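Local coordinates for protein sucrose 6(F)-phosphate phosphorylase (Thermoanaerobacterium thermosaccharolyticum DSM 571, PDB 6S9V) that is a phosphorylase of the alpha-amylase family, built on a closed eight-stranded parallel beta/alpha barrel with a five-stranded antiparallel sheet near its C-terminus, at residues 278-283 with 366-371; 288-293 with 320-325; 329-334 with 358-363. One frame throughout, in Å; residues are numbered along the deposited sequence.

Helices 275-285 and 324-336 connect the three contacts. Interactions 1 and 3, both buried and apolar, lie closest, with centres about 10 Å apart, and they touch directly: Leu280 CD1 is 3.7 Å from Cys334 SG, while Ala367 borders both Cys334 and Cys362. Interaction 2 sits nearer the surface, its centre about 15 Å from that of interaction 1, which it meets where Thr282 OG1 lies 3.5 Å from Leu291 CB. Helix 324-336 starts in interaction 2 and runs on into interaction 3, about 16 Å away between centres. Sulfate ions bind at Lys325 in interaction 2 and at His358 in interaction 3.

Interaction 1 of 3, residues 278-283 with 366-371; sequences TVLYTL and SALNCD
The backbones of helix 275-285 and of the chain leaving helix 364-367 come closest at Leu280 and Leu368, whose CA atoms are 7.3 Å apart, a separation bridged by side chains alone. No hydrogen bond crosses between 278-283 and 366-371, and the contact is wholly apolar and buried. Leu368 CD2 is its centre, a methyl that touches two leucines one helical turn apart, Leu280 CD2 at 3.6 Å and Leu283 CD1 at 3.9 Å. The first torsion of Leu368 (chi1 -67°) turns CG toward helix 275-285; both methyls approach Leu283 CD1, and CD2 is the methyl that also meets Leu280. Leu280 CD2 in turn has Ala367 CB as a second neighbour at 3.9 Å. Its chi1 of -95° departs from a staggered value and swings the branch across to these two residues.

Hydrogen bonds within each segment define the two backbones. In the helix, Thr278 O accepts two bonds from opposite faces of its carbonyl plane, one from Thr282 N and one from Thr282 OG1 at 2.7 Å, the hydroxyl lying 36° out of the plane. In the other segment, Leu368 is where helical geometry ends: Asn369, with positive phi, is the C-prime residue of a Schellman motif, its N bonded to Ser366 O at 2.9 Å and Cys370 N to the carbonyl just before Ser366. The type I' turn from Leu368 to Asp371 overlaps this helix end, and Asp371 OD1 caps Ala374 N at the start of the next helix.

Helix 372-384 closes another side, its Ala378 touching both Leu283 and Leu368. Helix 324-336 packs beside Leu280, and helix 289-295 covers the Thr278 and Thr282 side of helix 275-285.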
ATOM      1  N   THR A 278      -2.788  -3.212 -14.906  1.00 18.89           N
ATOM      2  CA  THR A 278      -3.834  -3.197 -15.924  1.00 19.32           C
ATOM      3  C   THR A 278      -3.877  -1.862 -16.656  1.00 19.86           C
ATOM      4  O   THR A 278      -4.036  -1.821 -17.882  1.00 21.67           O
ATOM      5  CB  THR A 278      -5.187  -3.513 -15.272  1.00 20.58           C
ATOM      6  OG1 THR A 278      -5.147  -4.839 -14.732  1.00 21.69           O
ATOM      7  CG2 THR A 278      -6.322  -3.415 -16.283  1.00 20.69           C
ATOM      8  N   VAL A 279      -3.719  -0.757 -15.928  1.00 18.95           N
ATOM      9  CA  VAL A 279      -3.728   0.551 -16.571  1.00 18.86           C
ATOM     10  C   VAL A 279      -2.487   0.735 -17.435  1.00 20.32           C
ATOM     11  O   VAL A 279      -2.565   1.269 -18.548  1.00 21.08           O
ATOM     12  CB  VAL A 279      -3.876   1.660 -15.517  1.00 19.79           C
ATOM     13  CG1 VAL A 279      -3.589   3.024 -16.131  1.00 21.31           C
ATOM     14  CG2 VAL A 279      -5.294   1.635 -14.928  1.00 20.92           C
ATOM     15  N   LEU A 280      -1.327   0.272 -16.960  1.00 21.54           N
ATOM     16  CA  LEU A 280      -0.118   0.348 -17.785  1.00 23.35           C
ATOM     17  C   LEU A 280      -0.320  -0.381 -19.107  1.00 22.19           C
ATOM     18  O   LEU A 280       0.005   0.140 -20.183  1.00 21.63           O
ATOM     19  CB  LEU A 280       1.076  -0.254 -17.046  1.00 27.74           C
ATOM     20  CG  LEU A 280       2.016   0.651 -16.255  1.00 33.08           C
ATOM     21  CD1 LEU A 280       3.120  -0.220 -15.672  1.00 31.34           C
ATOM     22  CD2 LEU A 280       2.600   1.768 -17.110  1.00 38.45           C
ATOM     23  N   TYR A 281      -0.813  -1.621 -19.036  1.00 21.57           N
ATOM     24  CA  TYR A 281      -1.051  -2.400 -20.246  1.00 22.10           C
ATOM     25  C   TYR A 281      -2.052  -1.708 -21.159  1.00 22.40           C
ATOM     26  O   TYR A 281      -1.869  -1.673 -22.385  1.00 21.85           O
ATOM     27  CB  TYR A 281      -1.542  -3.800 -19.868  1.00 22.90           C
ATOM     28  CG  TYR A 281      -1.937  -4.644 -21.054  1.00 28.47           C
ATOM     29  CD1 TYR A 281      -3.224  -4.580 -21.584  1.00 30.77           C
ATOM     30  CD2 TYR A 281      -1.026  -5.496 -21.655  1.00 33.36           C
ATOM     31  CE1 TYR A 281      -3.587  -5.346 -22.682  1.00 33.25           C
ATOM     32  CE2 TYR A 281      -1.382  -6.273 -22.752  1.00 35.87           C
ATOM     33  CZ  TYR A 281      -2.661  -6.189 -23.261  1.00 37.12           C
ATOM     34  OH  TYR A 281      -3.005  -6.956 -24.352  1.00 42.06           O
ATOM     35  N   THR A 282      -3.122  -1.160 -20.576  1.00 22.10           N
ATOM     36  CA  THR A 282      -4.146  -0.475 -21.353  1.00 21.93           C
ATOM     37  C   THR A 282      -3.544   0.639 -22.199  1.00 21.65           C
ATOM     38  O   THR A 282      -3.851   0.771 -23.391  1.00 22.59           O
ATOM     39  CB  THR A 282      -5.203   0.107 -20.404  1.00 21.46           C
ATOM     40  OG1 THR A 282      -5.829  -0.947 -19.651  1.00 19.43           O
ATOM     41  CG2 THR A 282      -6.235   0.878 -21.174  1.00 22.79           C
ATOM     42  N   LEU A 283      -2.695   1.462 -21.585  1.00 20.81           N
ATOM     43  CA  LEU A 283      -2.145   2.633 -22.255  1.00 20.91           C
ATOM     44  C   LEU A 283      -1.014   2.265 -23.203  1.00 21.25           C
ATOM     45  O   LEU A 283      -0.918   2.829 -24.302  1.00 22.22           O
ATOM     46  CB  LEU A 283      -1.674   3.637 -21.207  1.00 22.16           C
ATOM     47  CG  LEU A 283      -2.805   4.108 -20.292  1.00 23.76           C
ATOM     48  CD1 LEU A 283      -2.253   4.835 -19.078  1.00 22.87           C
ATOM     49  CD2 LEU A 283      -3.760   5.005 -21.059  1.00 25.73           C
ATOM     50  N   SER A 366       7.416   7.799 -15.068  1.00 19.60           N
ATOM     51  CA  SER A 366       8.501   7.245 -15.882  1.00 22.45           C
ATOM     52  C   SER A 366       8.055   5.982 -16.617  1.00 21.66           C
ATOM     53  O   SER A 366       8.480   5.729 -17.755  1.00 21.54           O
ATOM     54  CB  SER A 366       9.718   6.930 -15.007  1.00 24.28           C
ATOM     55  OG  SER A 366      10.401   8.104 -14.607  1.00 22.81           O
ATOM     56  N   ALA A 367       7.204   5.175 -15.976  1.00 20.90           N
ATOM     57  CA  ALA A 367       6.720   3.951 -16.604  1.00 20.87           C
ATOM     58  C   ALA A 367       5.915   4.245 -17.861  1.00 19.60           C
ATOM     59  O   ALA A 367       5.908   3.435 -18.794  1.00 19.34           O
ATOM     60  CB  ALA A 367       5.875   3.151 -15.613  1.00 21.53           C
ATOM     61  N   LEU A 368       5.246   5.394 -17.911  1.00 18.84           N
ATOM     62  CA  LEU A 368       4.509   5.836 -19.088  1.00 20.74           C
ATOM     63  C   LEU A 368       5.360   6.686 -20.027  1.00 22.06           C
ATOM     64  O   LEU A 368       4.815   7.422 -20.858  1.00 22.40           O
ATOM     65  CB  LEU A 368       3.256   6.603 -18.669  1.00 21.16           C
ATOM     66  CG  LEU A 368       2.231   5.699 -17.981  1.00 21.15           C
ATOM     67  CD1 LEU A 368       1.087   6.528 -17.381  1.00 21.59           C
ATOM     68  CD2 LEU A 368       1.690   4.669 -18.959  1.00 21.83           C
ATOM     69  N   ASN A 369       6.680   6.599 -19.907  1.00 22.16           N
ATOM     70  CA  ASN A 369       7.596   7.325 -20.788  1.00 23.11           C
ATOM     71  C   ASN A 369       7.439   8.836 -20.636  1.00 22.59           C
ATOM     72  O   ASN A 369       7.688   9.604 -21.573  1.00 21.27           O
ATOM     73  CB  ASN A 369       7.378   6.899 -22.242  1.00 23.33           C
ATOM     74  CG  ASN A 369       8.675   6.576 -22.956  1.00 22.16           C
ATOM     75  OD1 ASN A 369       9.765   6.801 -22.432  1.00 20.90           O
ATOM     76  ND2 ASN A 369       8.556   6.046 -24.162  1.00 22.82           N
ATOM     77  N   CYS A 370       7.020   9.270 -19.447  1.00 22.09           N
ATOM     78  CA  CYS A 370       6.834  10.686 -19.127  1.00 22.63           C
ATOM     79  C   CYS A 370       5.843  11.357 -20.073  1.00 22.31           C
ATOM     80  O   CYS A 370       5.883  12.574 -20.276  1.00 22.67           O
ATOM     81  CB  CYS A 370       8.172  11.436 -19.124  1.00 24.67           C
ATOM     82  SG  CYS A 370       9.397  10.710 -18.011  1.00 24.71           S
ATOM     83  N   ASP A 371       4.917  10.567 -20.605  1.00 21.91           N
ATOM     84  CA  ASP A 371       3.864  11.028 -21.509  1.00 22.55           C
ATOM     85  C   ASP A 371       2.776  11.671 -20.657  1.00 22.28           C
ATOM     86  O   ASP A 371       1.944  10.974 -20.068  1.00 22.79           O
ATOM     87  CB  ASP A 371       3.329   9.833 -22.292  1.00 24.07           C
ATOM     88  CG  ASP A 371       2.295  10.200 -23.342  1.00 24.99           C
ATOM     89  OD1 ASP A 371       1.622  11.242 -23.231  1.00 24.04           O
ATOM     90  OD2 ASP A 371       2.098   9.367 -24.255  1.00 24.48           O
TER

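Interaction 2 of 3, residues 288-293 with 320-325; sequences NEMLYH and GLIDTK. With SO4 (sulfate ion), chain F.
Met290 and Ile322 make the apolar contact between helix 289-295 and the loop 320-323. The methionine is fully extended, with CG anti to the backbone N (chi1 -173°) and the chain straight beyond it; this shape carries SD out from the helix to the CG2 branch of Ile322. SD approaches Ile322 CG2 at 3.9 Å; the modelled position of CE is too close to that methyl to be trusted. Thr278 and Phe277 of helix 275-285 touch Met290 and Ile322 respectively.

No hydrogen bond joins the two segments, and several of their polar side chains bond to residues beyond them. Asn288 ND2 sits 3.9 Å above the centre of the Tyr292 ring while bonding to Glu463 O, and the Tyr292 hydroxyl is bonded to Glu457 O and Arg465 N, which ties the helix to the C-terminal sheet region. In the loop, Asp323 OD1 caps Lys326 N.

An ionic partner lies farther out. Lys325 bends at its last torsion (chi4 -70°) and donates from NZ to sulfate O1 at 2.7 Å; the ion is probably a component of the crystallisation solution.

The arrangement belongs to the outer layer of a beta/alpha barrel: a helix between the sixth and seventh barrel strands meets the N-capped start of a helix in the long excursion between the seventh and eighth.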
ATOM      1  N   ASN A 288      -8.575  -1.495 -24.443  1.00 23.80           N
ATOM      2  CA  ASN A 288      -9.341  -1.450 -23.209  1.00 23.79           C
ATOM      3  C   ASN A 288      -9.747  -2.833 -22.712  1.00 23.78           C
ATOM      4  O   ASN A 288     -10.397  -2.927 -21.665  1.00 22.46           O
ATOM      5  CB  ASN A 288     -10.597  -0.578 -23.398  1.00 23.74           C
ATOM      6  CG  ASN A 288     -11.640  -1.218 -24.311  1.00 25.05           C
ATOM      7  OD1 ASN A 288     -11.568  -2.409 -24.633  1.00 26.39           O
ATOM      8  ND2 ASN A 288     -12.636  -0.431 -24.710  1.00 24.87           N
ATOM      9  N   GLU A 289      -9.350  -3.904 -23.408  1.00 24.61           N
ATOM     10  CA  GLU A 289      -9.991  -5.203 -23.200  1.00 26.30           C
ATOM     11  C   GLU A 289      -9.729  -5.741 -21.799  1.00 23.73           C
ATOM     12  O   GLU A 289     -10.651  -6.216 -21.121  1.00 23.21           O
ATOM     13  CB  GLU A 289      -9.505  -6.204 -24.253  1.00 31.55           C
ATOM     14  CG  GLU A 289     -10.024  -5.927 -25.653  1.00 36.01           C
ATOM     15  CD  GLU A 289      -9.978  -7.144 -26.576  1.00 39.21           C
ATOM     16  OE1 GLU A 289     -10.206  -8.280 -26.107  1.00 40.32           O
ATOM     17  OE2 GLU A 289      -9.711  -6.955 -27.781  1.00 41.44           O
ATOM     18  N   MET A 290      -8.478  -5.689 -21.351  1.00 24.39           N
ATOM     19  CA  MET A 290      -8.157  -6.157 -20.006  1.00 25.37           C
ATOM     20  C   MET A 290      -8.819  -5.285 -18.948  1.00 24.32           C
ATOM     21  O   MET A 290      -9.356  -5.795 -17.959  1.00 22.30           O
ATOM     22  CB  MET A 290      -6.645  -6.161 -19.810  1.00 25.42           C
ATOM     23  CG  MET A 290      -6.183  -6.779 -18.509  1.00 26.11           C
ATOM     24  SD  MET A 290      -4.397  -6.674 -18.305  1.00 27.57           S
ATOM     25  CE  MET A 290      -4.205  -7.446 -16.694  1.00 27.29           C
ATOM     26  N   LEU A 291      -8.781  -3.965 -19.137  1.00 23.90           N
ATOM     27  CA  LEU A 291      -9.403  -3.052 -18.185  1.00 23.17           C
ATOM     28  C   LEU A 291     -10.901  -3.297 -18.095  1.00 23.03           C
ATOM     29  O   LEU A 291     -11.471  -3.360 -16.998  1.00 24.12           O
ATOM     30  CB  LEU A 291      -9.121  -1.609 -18.596  1.00 24.36           C
ATOM     31  CG  LEU A 291      -9.834  -0.515 -17.793  1.00 23.32           C
ATOM     32  CD1 LEU A 291      -9.345  -0.497 -16.354  1.00 22.92           C
ATOM     33  CD2 LEU A 291      -9.618   0.842 -18.469  1.00 22.99           C
ATOM     34  N   TYR A 292     -11.564  -3.418 -19.246  1.00 21.83           N
ATOM     35  CA  TYR A 292     -13.003  -3.640 -19.234  1.00 21.62           C
ATOM     36  C   TYR A 292     -13.344  -4.971 -18.581  1.00 22.66           C
ATOM     37  O   TYR A 292     -14.311  -5.062 -17.816  1.00 25.24           O
ATOM     38  CB  TYR A 292     -13.552  -3.552 -20.653  1.00 23.31           C
ATOM     39  CG  TYR A 292     -14.085  -2.166 -20.967  1.00 24.86           C
ATOM     40  CD1 TYR A 292     -13.336  -1.033 -20.667  1.00 25.96           C
ATOM     41  CD2 TYR A 292     -15.337  -1.993 -21.541  1.00 25.29           C
ATOM     42  CE1 TYR A 292     -13.812   0.239 -20.940  1.00 25.56           C
ATOM     43  CE2 TYR A 292     -15.823  -0.728 -21.825  1.00 25.98           C
ATOM     44  CZ  TYR A 292     -15.057   0.385 -21.514  1.00 27.54           C
ATOM     45  OH  TYR A 292     -15.536   1.644 -21.784  1.00 30.75           O
ATOM     46  N   HIS A 293     -12.564  -6.017 -18.864  1.00 23.87           N
ATOM     47  CA  HIS A 293     -12.814  -7.296 -18.209  1.00 24.54           C
ATOM     48  C   HIS A 293     -12.662  -7.177 -16.699  1.00 21.71           C
ATOM     49  O   HIS A 293     -13.437  -7.774 -15.941  1.00 22.43           O
ATOM     50  CB  HIS A 293     -11.863  -8.370 -18.736  1.00 29.28           C
ATOM     51  CG  HIS A 293     -12.143  -9.733 -18.186  1.00 38.55           C
ATOM     52  ND1 HIS A 293     -13.294 -10.433 -18.482  1.00 42.03           N
ATOM     53  CD2 HIS A 293     -11.434 -10.518 -17.341  1.00 41.08           C
ATOM     54  CE1 HIS A 293     -13.274 -11.596 -17.856  1.00 42.89           C
ATOM     55  NE2 HIS A 293     -12.158 -11.671 -17.154  1.00 41.62           N
ATOM     56  N   GLY A 320      -2.801 -15.834 -13.369  1.00 23.65           N
ATOM     57  CA  GLY A 320      -4.034 -16.290 -13.962  1.00 25.44           C
ATOM     58  C   GLY A 320      -4.815 -15.233 -14.707  1.00 25.79           C
ATOM     59  O   GLY A 320      -5.866 -15.552 -15.279  1.00 28.12           O
ATOM     60  N   LEU A 321      -4.349 -13.979 -14.698  1.00 24.09           N
ATOM     61  CA  LEU A 321      -5.005 -12.888 -15.396  1.00 24.41           C
ATOM     62  C   LEU A 321      -4.237 -12.407 -16.617  1.00 27.40           C
ATOM     63  O   LEU A 321      -4.837 -11.788 -17.497  1.00 27.11           O
ATOM     64  CB  LEU A 321      -5.203 -11.689 -14.456  1.00 22.82           C
ATOM     65  CG  LEU A 321      -5.912 -12.015 -13.139  1.00 23.84           C
ATOM     66  CD1 LEU A 321      -6.034 -10.755 -12.302  1.00 24.71           C
ATOM     67  CD2 LEU A 321      -7.251 -12.649 -13.390  1.00 24.58           C
ATOM     68  N   ILE A 322      -2.937 -12.687 -16.694  1.00 29.18           N
ATOM     69  CA  ILE A 322      -2.132 -12.341 -17.856  1.00 27.49           C
ATOM     70  C   ILE A 322      -1.148 -13.477 -18.069  1.00 25.26           C
ATOM     71  O   ILE A 322      -0.719 -14.133 -17.115  1.00 26.20           O
ATOM     72  CB  ILE A 322      -1.354 -11.019 -17.669  1.00 28.71           C
ATOM     73  CG1 ILE A 322      -0.398 -11.143 -16.483  1.00 29.79           C
ATOM     74  CG2 ILE A 322      -2.314  -9.881 -17.451  1.00 30.98           C
ATOM     75  CD1 ILE A 322       0.361  -9.883 -16.147  1.00 35.39           C
ATOM     76  N   ASP A 323      -0.797 -13.714 -19.325  1.00 24.11           N
ATOM     77  CA  ASP A 323       0.206 -14.726 -19.619  1.00 24.38           C
ATOM     78  C   ASP A 323       1.605 -14.108 -19.536  1.00 23.50           C
ATOM     79  O   ASP A 323       1.780 -12.889 -19.440  1.00 22.70           O
ATOM     80  CB  ASP A 323      -0.053 -15.374 -20.980  1.00 26.88           C
ATOM     81  CG  ASP A 323       0.103 -14.416 -22.144  1.00 31.34           C
ATOM     82  OD1 ASP A 323       0.530 -13.262 -21.940  1.00 31.78           O
ATOM     83  OD2 ASP A 323      -0.208 -14.838 -23.279  1.00 34.21           O
ATOM     84  N   THR A 324       2.612 -14.981 -19.523  1.00 24.68           N
ATOM     85  CA  THR A 324       3.989 -14.519 -19.377  1.00 26.81           C
ATOM     86  C   THR A 324       4.383 -13.574 -20.506  1.00 26.77           C
ATOM     87  O   THR A 324       5.098 -12.588 -20.277  1.00 26.87           O
ATOM     88  CB  THR A 324       4.933 -15.722 -19.317  1.00 30.14           C
ATOM     89  OG1 THR A 324       4.615 -16.510 -18.160  1.00 30.41           O
ATOM     90  CG2 THR A 324       6.381 -15.273 -19.239  1.00 31.20           C
ATOM     91  N   LYS A 325       3.947 -13.863 -21.734  1.00 26.92           N
ATOM     92  CA  LYS A 325       4.275 -12.989 -22.857  1.00 27.97           C
ATOM     93  C   LYS A 325       3.902 -11.540 -22.571  1.00 27.27           C
ATOM     94  O   LYS A 325       4.702 -10.625 -22.794  1.00 26.13           O
ATOM     95  CB  LYS A 325       3.584 -13.467 -24.134  1.00 29.30           C
ATOM     96  CG  LYS A 325       4.191 -14.702 -24.733  1.00 31.32           C
ATOM     97  CD  LYS A 325       3.367 -15.203 -25.911  1.00 32.24           C
ATOM     98  CE  LYS A 325       3.889 -16.526 -26.393  1.00 34.94           C
ATOM     99  NZ  LYS A 325       5.214 -16.361 -27.062  1.00 34.75           N
TER
HETATM  100  S   SO4 F 604       8.577 -14.643 -26.127  1.00 57.88           S
HETATM  101  O1  SO4 F 604       7.730 -15.831 -26.154  1.00 62.67           O
HETATM  102  O2  SO4 F 604       8.444 -13.926 -27.391  1.00 59.40           O
HETATM  103  O3  SO4 F 604       9.967 -15.040 -25.917  1.00 50.04           O
HETATM  104  O4  SO4 F 604       8.146 -13.781 -25.029  1.00 59.90           O

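Interaction 3 of 3, residues 329-334 with 358-363; sequences EVVDIC and HQINCT. With SO4 (sulfate ion), chain D.
Ile360 carries the contact, spreading its branches over two residues of helix 324-336. Its CD1 meets Val331 CG2 at 3.7 Å, and its CG2 rests against Cys334 CB at 3.6 Å. The chi1 of -57° sets CG2 anti to the backbone N and CG1 beside it, which parts the two branches along the helix. Cys362 adds a looser touch, its SG 4.3 Å from Cys334 O. The four residues are buried, and no hydrogen bond joins the two segments.

Behind this shell, backbone bonds to Ile312 hold Ile360 in its strand, and just before it His358 and Gln359 both face Ser342 in a classic beta bulge. Gln359 CG lies 3.8 Å above one face of the His358 ring, displaced toward its rim. At the ring edge, His358 NE2 donates to sulfate O3 at 2.7 Å, almost straight at 175°, while ND1 bonds to Lys315 O and the ion is also bound by Tyr215 and Arg148.

Strand 357-361 is the middle of a three-stranded antiparallel sheet between 312-313 and 340-343; helix 324-336 packs on it, flanked by helices 275-285 and 364-367.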
ATOM      1  N   GLU A 329       6.169  -8.355 -21.698  1.00 25.92           N
ATOM      2  CA  GLU A 329       6.118  -7.183 -22.566  1.00 27.51           C
ATOM      3  C   GLU A 329       6.133  -5.900 -21.741  1.00 25.71           C
ATOM      4  O   GLU A 329       6.955  -5.008 -21.975  1.00 24.51           O
ATOM      5  CB  GLU A 329       4.870  -7.224 -23.455  1.00 32.17           C
ATOM      6  CG  GLU A 329       4.782  -6.048 -24.445  1.00 38.02           C
ATOM      7  CD  GLU A 329       3.399  -5.402 -24.526  1.00 42.25           C
ATOM      8  OE1 GLU A 329       2.497  -5.759 -23.735  1.00 43.03           O
ATOM      9  OE2 GLU A 329       3.212  -4.523 -25.394  1.00 43.48           O
ATOM     10  N   VAL A 330       5.205  -5.787 -20.782  1.00 25.36           N
ATOM     11  CA  VAL A 330       5.093  -4.581 -19.966  1.00 23.93           C
ATOM     12  C   VAL A 330       6.317  -4.418 -19.072  1.00 22.24           C
ATOM     13  O   VAL A 330       6.843  -3.310 -18.919  1.00 21.01           O
ATOM     14  CB  VAL A 330       3.792  -4.620 -19.137  1.00 24.01           C
ATOM     15  CG1 VAL A 330       3.735  -3.457 -18.163  1.00 21.90           C
ATOM     16  CG2 VAL A 330       2.579  -4.609 -20.056  1.00 27.38           C
ATOM     17  N   VAL A 331       6.788  -5.510 -18.465  1.00 22.20           N
ATOM     18  CA  VAL A 331       7.961  -5.444 -17.595  1.00 23.47           C
ATOM     19  C   VAL A 331       9.165  -4.929 -18.371  1.00 23.33           C
ATOM     20  O   VAL A 331       9.863  -4.005 -17.932  1.00 23.10           O
ATOM     21  CB  VAL A 331       8.241  -6.826 -16.978  1.00 25.16           C
ATOM     22  CG1 VAL A 331       9.651  -6.899 -16.408  1.00 24.62           C
ATOM     23  CG2 VAL A 331       7.206  -7.131 -15.899  1.00 24.77           C
ATOM     24  N   ASP A 332       9.421  -5.523 -19.535  1.00 23.75           N
ATOM     25  CA  ASP A 332      10.577  -5.133 -20.336  1.00 24.42           C
ATOM     26  C   ASP A 332      10.487  -3.676 -20.778  1.00 22.90           C
ATOM     27  O   ASP A 332      11.503  -2.973 -20.826  1.00 23.77           O
ATOM     28  CB  ASP A 332      10.702  -6.056 -21.546  1.00 27.51           C
ATOM     29  CG  ASP A 332      11.221  -7.442 -21.185  1.00 30.23           C
ATOM     30  OD1 ASP A 332      11.721  -7.633 -20.055  1.00 30.99           O
ATOM     31  OD2 ASP A 332      11.112  -8.350 -22.031  1.00 31.54           O
ATOM     32  N   ILE A 333       9.287  -3.213 -21.144  1.00 21.56           N
ATOM     33  CA  ILE A 333       9.125  -1.810 -21.522  1.00 22.11           C
ATOM     34  C   ILE A 333       9.395  -0.901 -20.331  1.00 21.95           C
ATOM     35  O   ILE A 333      10.053   0.137 -20.465  1.00 22.14           O
ATOM     36  CB  ILE A 333       7.726  -1.564 -22.124  1.00 22.50           C
ATOM     37  CG1 ILE A 333       7.639  -2.234 -23.504  1.00 23.83           C
ATOM     38  CG2 ILE A 333       7.418  -0.055 -22.190  1.00 22.57           C
ATOM     39  CD1 ILE A 333       6.244  -2.238 -24.092  1.00 26.00           C
ATOM     40  N   CYS A 334       8.903  -1.270 -19.143  1.00 22.03           N
ATOM     41  CA  CYS A 334       9.191  -0.460 -17.962  1.00 21.36           C
ATOM     42  C   CYS A 334      10.688  -0.439 -17.660  1.00 20.75           C
ATOM     43  O   CYS A 334      11.246   0.607 -17.295  1.00 20.80           O
ATOM     44  CB  CYS A 334       8.412  -0.982 -16.753  1.00 20.61           C
ATOM     45  SG  CYS A 334       6.641  -0.628 -16.828  1.00 21.86           S
ATOM     46  N   HIS A 358       8.154 -10.038  -9.128  1.00 19.11           N
ATOM     47  CA  HIS A 358       7.189  -9.699  -8.083  1.00 19.85           C
ATOM     48  C   HIS A 358       6.636  -8.300  -8.295  1.00 18.87           C
ATOM     49  O   HIS A 358       5.414  -8.101  -8.301  1.00 18.94           O
ATOM     50  CB  HIS A 358       7.879  -9.836  -6.719  1.00 21.72           C
ATOM     51  CG  HIS A 358       6.976  -9.654  -5.541  1.00 21.80           C
ATOM     52  ND1 HIS A 358       5.784 -10.333  -5.397  1.00 21.61           N
ATOM     53  CD2 HIS A 358       7.113  -8.896  -4.427  1.00 21.36           C
ATOM     54  CE1 HIS A 358       5.217  -9.988  -4.255  1.00 21.93           C
ATOM     55  NE2 HIS A 358       6.004  -9.119  -3.646  1.00 21.18           N
ATOM     56  N   GLN A 359       7.514  -7.315  -8.496  1.00 19.59           N
ATOM     57  CA  GLN A 359       7.093  -5.932  -8.659  1.00 18.47           C
ATOM     58  C   GLN A 359       8.059  -5.187  -9.573  1.00 19.10           C
ATOM     59  O   GLN A 359       9.246  -5.517  -9.655  1.00 21.33           O
ATOM     60  CB  GLN A 359       7.001  -5.226  -7.302  1.00 19.85           C
ATOM     61  CG  GLN A 359       5.902  -5.782  -6.425  1.00 24.33           C
ATOM     62  CD  GLN A 359       5.866  -5.186  -5.035  1.00 26.89           C
ATOM     63  OE1 GLN A 359       6.667  -4.314  -4.686  1.00 26.20           O
ATOM     64  NE2 GLN A 359       4.924  -5.658  -4.228  1.00 25.49           N
ATOM     65  N   ILE A 360       7.517  -4.186 -10.258  1.00 18.81           N
ATOM     66  CA  ILE A 360       8.276  -3.280 -11.113  1.00 19.28           C
ATOM     67  C   ILE A 360       8.545  -2.016 -10.305  1.00 18.91           C
ATOM     68  O   ILE A 360       7.618  -1.253 -10.003  1.00 18.55           O
ATOM     69  CB  ILE A 360       7.508  -2.949 -12.400  1.00 19.62           C
ATOM     70  CG1 ILE A 360       7.152  -4.221 -13.168  1.00 20.68           C
ATOM     71  CG2 ILE A 360       8.324  -2.003 -13.275  1.00 20.06           C
ATOM     72  CD1 ILE A 360       6.106  -3.985 -14.263  1.00 21.03           C
ATOM     73  N   ASN A 361       9.806  -1.772  -9.980  1.00 19.03           N
ATOM     74  CA  ASN A 361      10.214  -0.586  -9.232  1.00 21.45           C
ATOM     75  C   ASN A 361      10.524   0.530 -10.226  1.00 21.53           C
ATOM     76  O   ASN A 361      11.548   0.485 -10.919  1.00 21.22           O
ATOM     77  CB  ASN A 361      11.432  -0.892  -8.362  1.00 23.31           C
ATOM     78  CG  ASN A 361      11.179  -2.019  -7.383  1.00 23.38           C
ATOM     79  OD1 ASN A 361      10.095  -2.130  -6.820  1.00 21.40           O
ATOM     80  ND2 ASN A 361      12.179  -2.871  -7.189  1.00 25.11           N
ATOM     81  N   CYS A 362       9.659   1.545 -10.266  1.00 20.66           N
ATOM     82  CA  CYS A 362       9.640   2.564 -11.311  1.00 21.27           C
ATOM     83  C   CYS A 362       8.618   3.610 -10.900  1.00 20.85           C
ATOM     84  O   CYS A 362       7.563   3.244 -10.381  1.00 22.68           O
ATOM     85  CB  CYS A 362       9.244   1.942 -12.664  1.00 22.97           C
ATOM     86  SG  CYS A 362       9.500   2.954 -14.157  1.00 26.69           S
ATOM     87  N   THR A 363       8.915   4.899 -11.103  1.00 17.92           N
ATOM     88  CA  THR A 363       7.843   5.879 -10.908  1.00 17.41           C
ATOM     89  C   THR A 363       6.795   5.669 -11.997  1.00 17.65           C
ATOM     90  O   THR A 363       7.106   5.230 -13.105  1.00 17.26           O
ATOM     91  CB  THR A 363       8.347   7.329 -10.920  1.00 18.70           C
ATOM     92  OG1 THR A 363       8.649   7.747 -12.259  1.00 20.41           O
ATOM     93  CG2 THR A 363       9.574   7.481 -10.029  1.00 19.10           C
TER
HETATM   94  S   SO4 D 602       5.651  -8.798  -0.036  1.00 37.86           S
HETATM   95  O1  SO4 D 602       4.632  -9.848   0.093  1.00 36.30           O
HETATM   96  O2  SO4 D 602       6.987  -9.379  -0.112  1.00 39.93           O
HETATM   97  O3  SO4 D 602       5.373  -8.038  -1.248  1.00 32.39           O
HETATM   98  O4  SO4 D 602       5.609  -7.918   1.125  1.00 42.58           O